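Local coordinates for protein probable thiol peroxidase (Chromobacterium violaceum, PDB 3KEB) that belongs to the thioredoxin-like redoxin family and may have peroxidase activity, though the deposited chain lacks the thiol such enzymes use, at residues E63-G66 with L67-R71; L96-R100 with H101-L105. One frame throughout, in Å; residues are numbered along the deposited sequence. Where two conformers were deposited one is given.

Overall arrangement
Contacts 1 and 2 sit at opposite kinds of helix end. Contact 1 is the entry into helix 67-77, and contact 2 is the last turns and exit of helix 93-103. The first is largely buried. It is built from backbone groups, one bridging water and leucine and alanine carbons. The second is more peripheral, about 17 Å from the chain centre against about 11 Å for contact 1, and arginines, histidines and a glutamate dominate it. One of its arginines reaches the second subunit. The two helices are neighbours. L67 packs on H103 and L70 on L105, so the two contacts touch although their centres are about 14 Å apart.

Contact 1: residues E63-G66 with L67-R71; sequences EHAG and LLLLR
This is the N-terminal end of helix 67-77, where G66 is the N-cap residue and L70 closes the first turn. L70 N donates to G66 O at 3.0 Å. The bond is fairly straight at the hydrogen (161°), and the donor lies in the carbonyl plane. The CB atoms of L69 and L70 also lie close to this oxygen.

Glycine has no side chain to cap the first turn. Water 1 does part of that work. It accepts from G66 N at 2.7 Å and from L69 N at 3.1 Å, and so takes up an N-H of the helix start. Its third bond, to E63 O, is weak.

The approach to the helix is tightly folded. H64 is the centre of an inverse gamma turn, closed by a weak bond from A65 N to E63 O. A65 then has a positive phi. L69 faces back towards this loop. Its CG is anti to the backbone N (chi1 -178°), and its CD2 meets A65, 4.0 Å from A65 CA and 4.2 Å from A65 CB. On the helix itself, L68 CD1 lies over one face of the R71 guanidinium, towards its rim.

In peroxiredoxins the peroxidatic cysteine lies near the start of the helix that follows the strand corresponding to 51-55. The deposited chain has no cysteine in this loop or anywhere else, so this segment cannot supply a peroxidatic thiol.

A backbone bond joins A65 to L57, and another joins L67, at the helix start, to E61 of the preceding loop. H64 ND1 bonds to T158 OG1, and the H64 ring meets Y10 edge-to-face. L69 packs on L56 and F161. L70 packs against the central sheet, on L85 and V87 of strand 84-89.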
ATOM      1  N   GLU A  63       0.012 -13.215 -12.036  1.00 12.03           N
ATOM      2  CA  GLU A  63       0.541 -13.077 -13.397  0.60 13.48           C
ATOM      3  C   GLU A  63       0.886 -11.643 -13.810  1.00 13.65           C
ATOM      4  O   GLU A  63       1.791 -11.430 -14.670  1.00 13.78           O
ATOM      5  CB  GLU A  63      -0.385 -13.718 -14.418  0.60 13.90           C
ATOM      6  CG  GLU A  63      -1.736 -13.089 -14.488  0.60 15.58           C
ATOM      7  CD  GLU A  63      -2.814 -13.796 -13.669  0.60 19.57           C
ATOM      8  OE1 GLU A  63      -3.902 -13.920 -14.281  0.60 20.29           O
ATOM      9  OE2 GLU A  63      -2.610 -14.189 -12.457  0.60 14.63           O
ATOM     10  N   HIS A  64       0.228 -10.647 -13.223  1.00 13.04           N
ATOM     11  CA  HIS A  64       0.504  -9.264 -13.575  1.00 12.89           C
ATOM     12  C   HIS A  64       1.572  -8.689 -12.674  1.00 12.43           C
ATOM     13  O   HIS A  64       1.267  -8.095 -11.663  1.00 12.56           O
ATOM     14  CB  HIS A  64      -0.794  -8.464 -13.532  1.00 14.24           C
ATOM     15  CG  HIS A  64      -1.740  -8.815 -14.630  1.00 11.73           C
ATOM     16  ND1 HIS A  64      -1.483  -8.512 -15.951  1.00 11.66           N
ATOM     17  CD2 HIS A  64      -2.935  -9.452 -14.606  1.00 12.56           C
ATOM     18  CE1 HIS A  64      -2.509  -8.917 -16.690  1.00 14.00           C
ATOM     19  NE2 HIS A  64      -3.408  -9.488 -15.894  1.00 13.26           N
ATOM     20  N   ALA A  65       2.825  -8.903 -13.075  1.00 12.31           N
ATOM     21  CA  ALA A  65       3.983  -8.383 -12.423  1.00 13.32           C
ATOM     22  C   ALA A  65       3.881  -8.540 -10.917  1.00 12.93           C
ATOM     23  O   ALA A  65       3.854  -7.593 -10.198  1.00 12.85           O
ATOM     24  CB  ALA A  65       4.182  -6.923 -12.845  1.00 13.26           C
ATOM     25  N   GLY A  66       3.814  -9.787 -10.461  1.00 13.93           N
ATOM     26  CA  GLY A  66       3.635 -10.091  -9.041  1.00 12.86           C
ATOM     27  C   GLY A  66       4.517 -11.216  -8.643  1.00 13.63           C
ATOM     28  O   GLY A  66       5.689 -11.228  -8.967  1.00 14.50           O
ATOM     29  N   LEU A  67       3.919 -12.197  -7.965  1.00 13.32           N
ATOM     30  CA  LEU A  67       4.705 -13.249  -7.410  1.00 13.42           C
ATOM     31  C   LEU A  67       5.364 -14.135  -8.463  1.00 12.84           C
ATOM     32  O   LEU A  67       6.443 -14.662  -8.208  1.00 12.17           O
ATOM     33  CB  LEU A  67       3.890 -14.103  -6.435  1.00 14.92           C
ATOM     34  CG  LEU A  67       3.556 -13.390  -5.113  1.00 15.16           C
ATOM     35  CD1 LEU A  67       2.832 -14.489  -4.223  1.00 19.38           C
ATOM     36  CD2 LEU A  67       4.727 -12.788  -4.364  1.00 16.06           C
ATOM     37  N   LEU A  68       4.741 -14.328  -9.623  1.00 12.43           N
ATOM     38  CA  LEU A  68       5.394 -15.191 -10.650  1.00 13.28           C
ATOM     39  C   LEU A  68       6.675 -14.559 -11.161  1.00 13.85           C
ATOM     40  O   LEU A  68       7.712 -15.197 -11.276  1.00 11.75           O
ATOM     41  CB  LEU A  68       4.423 -15.438 -11.797  1.00 13.21           C
ATOM     42  CG  LEU A  68       4.894 -16.274 -12.947  1.00 16.42           C
ATOM     43  CD1 LEU A  68       5.005 -17.726 -12.459  1.00 16.56           C
ATOM     44  CD2 LEU A  68       3.847 -16.144 -14.082  1.00 17.33           C
ATOM     45  N   LEU A  69       6.603 -13.269 -11.493  1.00  9.81           N
ATOM     46  CA  LEU A  69       7.776 -12.551 -11.903  1.00 12.65           C
ATOM     47  C   LEU A  69       8.846 -12.483 -10.838  1.00 12.06           C
ATOM     48  O   LEU A  69      10.060 -12.522 -11.166  1.00 12.27           O
ATOM     49  CB  LEU A  69       7.389 -11.120 -12.258  1.00 10.15           C
ATOM     50  CG  LEU A  69       8.516 -10.163 -12.770  1.00 16.00           C
ATOM     51  CD1 LEU A  69       9.121 -10.602 -14.033  1.00 15.14           C
ATOM     52  CD2 LEU A  69       7.965  -8.774 -12.969  1.00 15.01           C
ATOM     53  N   LEU A  70       8.419 -12.320  -9.598  1.00 11.22           N
ATOM     54  CA  LEU A  70       9.359 -12.361  -8.500  1.00 13.02           C
ATOM     55  C   LEU A  70      10.059 -13.721  -8.471  1.00 14.30           C
ATOM     56  O   LEU A  70      11.257 -13.776  -8.241  1.00 13.29           O
ATOM     57  CB  LEU A  70       8.684 -12.115  -7.154  1.00 12.55           C
ATOM     58  CG  LEU A  70       9.607 -12.023  -5.919  1.00 14.78           C
ATOM     59  CD1 LEU A  70      10.780 -11.028  -6.181  1.00 13.88           C
ATOM     60  CD2 LEU A  70       8.804 -11.608  -4.695  1.00 16.05           C
ATOM     61  N   ARG A  71       9.279 -14.797  -8.657  1.00 14.37           N
ATOM     62  CA  ARG A  71       9.824 -16.114  -8.648  1.00 14.43           C
ATOM     63  C   ARG A  71      10.887 -16.302  -9.750  1.00 14.61           C
ATOM     64  O   ARG A  71      11.950 -16.936  -9.521  1.00 13.43           O
ATOM     65  CB  ARG A  71       8.710 -17.162  -8.803  1.00 15.96           C
ATOM     66  CG  ARG A  71       9.207 -18.640  -8.771  1.00 17.33           C
ATOM     67  CD  ARG A  71       8.166 -19.654  -9.320  1.00 21.25           C
ATOM     68  NE  ARG A  71       8.148 -19.645 -10.795  1.00 25.41           N
ATOM     69  CZ  ARG A  71       7.201 -20.214 -11.560  1.00 27.18           C
ATOM     70  NH1 ARG A  71       6.165 -20.844 -11.009  1.00 25.31           N
ATOM     71  NH2 ARG A  71       7.305 -20.172 -12.884  1.00 26.61           N
TER
HETATM   72  O   HOH W   1       4.156 -11.629 -12.440  1.00 12.81           O

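Contact 2: residues L96-R100 with H101-L105; sequences LARAR and HEHGL
R100 reaches along the exit of helix 93-103 towards G104 and L105. Its CG lies 3.4 Å from G104 O. A bend at chi3 (-64°) turns the guanidinium so that L105 O lies at its edge, but no N-H points well at that oxygen. Water 3 bridges R100 NH1 to the neighbouring carbonyl, G104 O, accepting from the first and donating to the second. The backbone closes the same turn, with G104 N giving a 2.8 Å bond to R100 O. G104 has a positive phi and ends the helix.

R98 crosses E102, one turn on. E102 CG sits over the centre of one guanidinium face, 3.8 Å from R98 CZ. The E102 carboxylate of the same chain is too distant for a salt bridge; R98 NH2 pairs with E102 OE2 of the second subunit. Water 2 lies in the guanidinium plane and joins R98 NH1 (3.0 Å) to H103 NE2 (2.6 Å).

H101 continues the helical bonding, with its N 3.0 Å from A97 O. Its CB rests 3.4 Å from R98 O.

The helix is the crossover of a beta-alpha-beta unit between strands 84-89 and 109-112. R100 also forms a salt bridge with D36 and bonds to I108 O. A99 packs on V59. L105 packs on L110 of strand 109-112 and on L70 and R74 of helix 67-77.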
ATOM      1  N   LEU A  96       3.526  -6.496   2.947  1.00 10.38           N
ATOM      2  CA  LEU A  96       4.862  -7.021   2.577  1.00 10.23           C
ATOM      3  C   LEU A  96       5.308  -8.052   3.650  1.00 11.59           C
ATOM      4  O   LEU A  96       5.810  -9.132   3.328  1.00 11.01           O
ATOM      5  CB  LEU A  96       5.852  -5.871   2.406  1.00 10.88           C
ATOM      6  CG  LEU A  96       5.599  -4.939   1.221  1.00 10.93           C
ATOM      7  CD1 LEU A  96       6.548  -3.692   1.237  1.00 11.62           C
ATOM      8  CD2 LEU A  96       5.701  -5.711  -0.092  1.00 10.93           C
ATOM      9  N   ALA A  97       5.091  -7.735   4.925  1.00 12.24           N
ATOM     10  CA  ALA A  97       5.408  -8.651   6.009  1.00 11.25           C
ATOM     11  C   ALA A  97       4.608  -9.941   5.914  1.00 12.18           C
ATOM     12  O   ALA A  97       5.161 -11.056   6.111  1.00 11.92           O
ATOM     13  CB  ALA A  97       5.251  -7.966   7.354  1.00 11.75           C
ATOM     14  N   ARG A  98       3.335  -9.829   5.555  1.00 11.60           N
ATOM     15  CA  ARG A  98       2.495 -11.007   5.352  1.00 13.22           C
ATOM     16  C   ARG A  98       3.041 -11.876   4.183  1.00 12.93           C
ATOM     17  O   ARG A  98       3.158 -13.080   4.322  1.00 13.03           O
ATOM     18  CB  ARG A  98       1.075 -10.619   5.026  1.00 14.83           C
ATOM     19  CG  ARG A  98       0.199 -11.795   4.761  1.00 17.30           C
ATOM     20  CD  ARG A  98      -0.763 -11.497   3.619  1.00 20.94           C
ATOM     21  NE  ARG A  98      -1.390 -12.756   3.230  1.00 24.20           N
ATOM     22  CZ  ARG A  98      -1.138 -13.445   2.115  1.00 22.97           C
ATOM     23  NH1 ARG A  98      -0.272 -13.002   1.182  1.00 20.84           N
ATOM     24  NH2 ARG A  98      -1.802 -14.582   1.930  1.00 25.65           N
ATOM     25  N   ALA A  99       3.409 -11.246   3.074  1.00 13.15           N
ATOM     26  CA  ALA A  99       4.023 -11.972   1.933  1.00 14.41           C
ATOM     27  C   ALA A  99       5.273 -12.756   2.369  1.00 14.82           C
ATOM     28  O   ALA A  99       5.408 -13.927   2.033  1.00 17.57           O
ATOM     29  CB  ALA A  99       4.391 -11.028   0.838  1.00 13.61           C
ATOM     30  N   ARG A 100       6.121 -12.128   3.168  1.00 14.20           N
ATOM     31  CA  ARG A 100       7.332 -12.787   3.657  1.00 14.61           C
ATOM     32  C   ARG A 100       6.964 -13.991   4.517  1.00 15.05           C
ATOM     33  O   ARG A 100       7.539 -15.068   4.350  1.00 16.11           O
ATOM     34  CB  ARG A 100       8.234 -11.866   4.435  1.00 14.27           C
ATOM     35  CG  ARG A 100       9.612 -12.488   4.619  1.00 16.82           C
ATOM     36  CD  ARG A 100      10.475 -11.649   5.491  1.00 15.22           C
ATOM     37  NE  ARG A 100      10.791 -10.347   4.966  1.00 13.95           N
ATOM     38  CZ  ARG A 100      11.663 -10.120   3.988  1.00 19.34           C
ATOM     39  NH1 ARG A 100      12.290 -11.117   3.355  1.00 16.19           N
ATOM     40  NH2 ARG A 100      11.887  -8.866   3.618  1.00 18.77           N
ATOM     41  N   HIS A 101       6.029 -13.796   5.445  1.00 13.98           N
ATOM     42  CA  HIS A 101       5.561 -14.845   6.306  1.00 15.06           C
ATOM     43  C   HIS A 101       5.037 -16.015   5.514  1.00 15.34           C
ATOM     44  O   HIS A 101       5.275 -17.180   5.867  1.00 15.96           O
ATOM     45  CB  HIS A 101       4.473 -14.271   7.208  1.00 15.16           C
ATOM     46  CG  HIS A 101       3.968 -15.224   8.219  1.00 18.12           C
ATOM     47  ND1 HIS A 101       4.682 -15.556   9.352  1.00 23.29           N
ATOM     48  CD2 HIS A 101       2.797 -15.899   8.295  1.00 22.92           C
ATOM     49  CE1 HIS A 101       3.976 -16.419  10.069  1.00 22.85           C
ATOM     50  NE2 HIS A 101       2.818 -16.623   9.463  1.00 22.32           N
ATOM     51  N   GLU A 102       4.270 -15.726   4.468  1.00 16.32           N
ATOM     52  CA  GLU A 102       3.565 -16.772   3.699  1.00 17.42           C
ATOM     53  C   GLU A 102       4.445 -17.440   2.623  1.00 18.86           C
ATOM     54  O   GLU A 102       4.264 -18.624   2.332  1.00 18.58           O
ATOM     55  CB  GLU A 102       2.331 -16.206   3.017  1.00 17.37           C
ATOM     56  CG  GLU A 102       1.211 -15.780   3.971  1.00 20.26           C
ATOM     57  CD  GLU A 102       0.624 -16.937   4.734  1.00 26.24           C
ATOM     58  OE1 GLU A 102       0.369 -17.966   4.085  1.00 29.80           O
ATOM     59  OE2 GLU A 102       0.434 -16.827   5.967  1.00 29.46           O
ATOM     60  N   HIS A 103       5.386 -16.701   2.054  1.00 18.20           N
ATOM     61  CA  HIS A 103       6.184 -17.185   0.909  1.00 20.22           C
ATOM     62  C   HIS A 103       7.690 -17.315   1.155  1.00 20.03           C
ATOM     63  O   HIS A 103       8.404 -17.871   0.331  1.00 21.73           O
ATOM     64  CB  HIS A 103       5.950 -16.286  -0.288  1.00 20.74           C
ATOM     65  CG  HIS A 103       4.506 -16.149  -0.649  1.00 22.09           C
ATOM     66  ND1 HIS A 103       3.752 -17.212  -1.102  1.00 25.50           N
ATOM     67  CD2 HIS A 103       3.669 -15.077  -0.623  1.00 20.57           C
ATOM     68  CE1 HIS A 103       2.506 -16.809  -1.319  1.00 24.08           C
ATOM     69  NE2 HIS A 103       2.431 -15.514  -1.047  1.00 23.58           N
ATOM     70  N   GLY A 104       8.183 -16.849   2.288  1.00 19.86           N
ATOM     71  CA  GLY A 104       9.612 -16.952   2.612  1.00 19.89           C
ATOM     72  C   GLY A 104      10.533 -15.862   2.088  1.00 19.02           C
ATOM     73  O   GLY A 104      11.045 -15.049   2.860  1.00 20.38           O
ATOM     74  N   LEU A 105      10.773 -15.847   0.791  1.00 18.56           N
ATOM     75  CA  LEU A 105      11.479 -14.717   0.157  1.00 18.45           C
ATOM     76  C   LEU A 105      12.822 -14.461   0.832  1.00 19.58           C
ATOM     77  O   LEU A 105      13.148 -13.342   1.215  1.00 19.86           O
ATOM     78  CB  LEU A 105      10.569 -13.456   0.160  1.00 16.85           C
ATOM     79  CG  LEU A 105       9.187 -13.695  -0.477  1.00 18.36           C
ATOM     80  CD1 LEU A 105       8.283 -12.429  -0.486  1.00 19.14           C
ATOM     81  CD2 LEU A 105       9.275 -14.252  -1.951  1.00 18.83           C
TER
HETATM   82  O   HOH W   2      -0.067 -14.956  -1.053  1.00 29.51           O
HETATM   83  O   HOH W   3      12.615 -14.078   4.553  1.00 21.12           O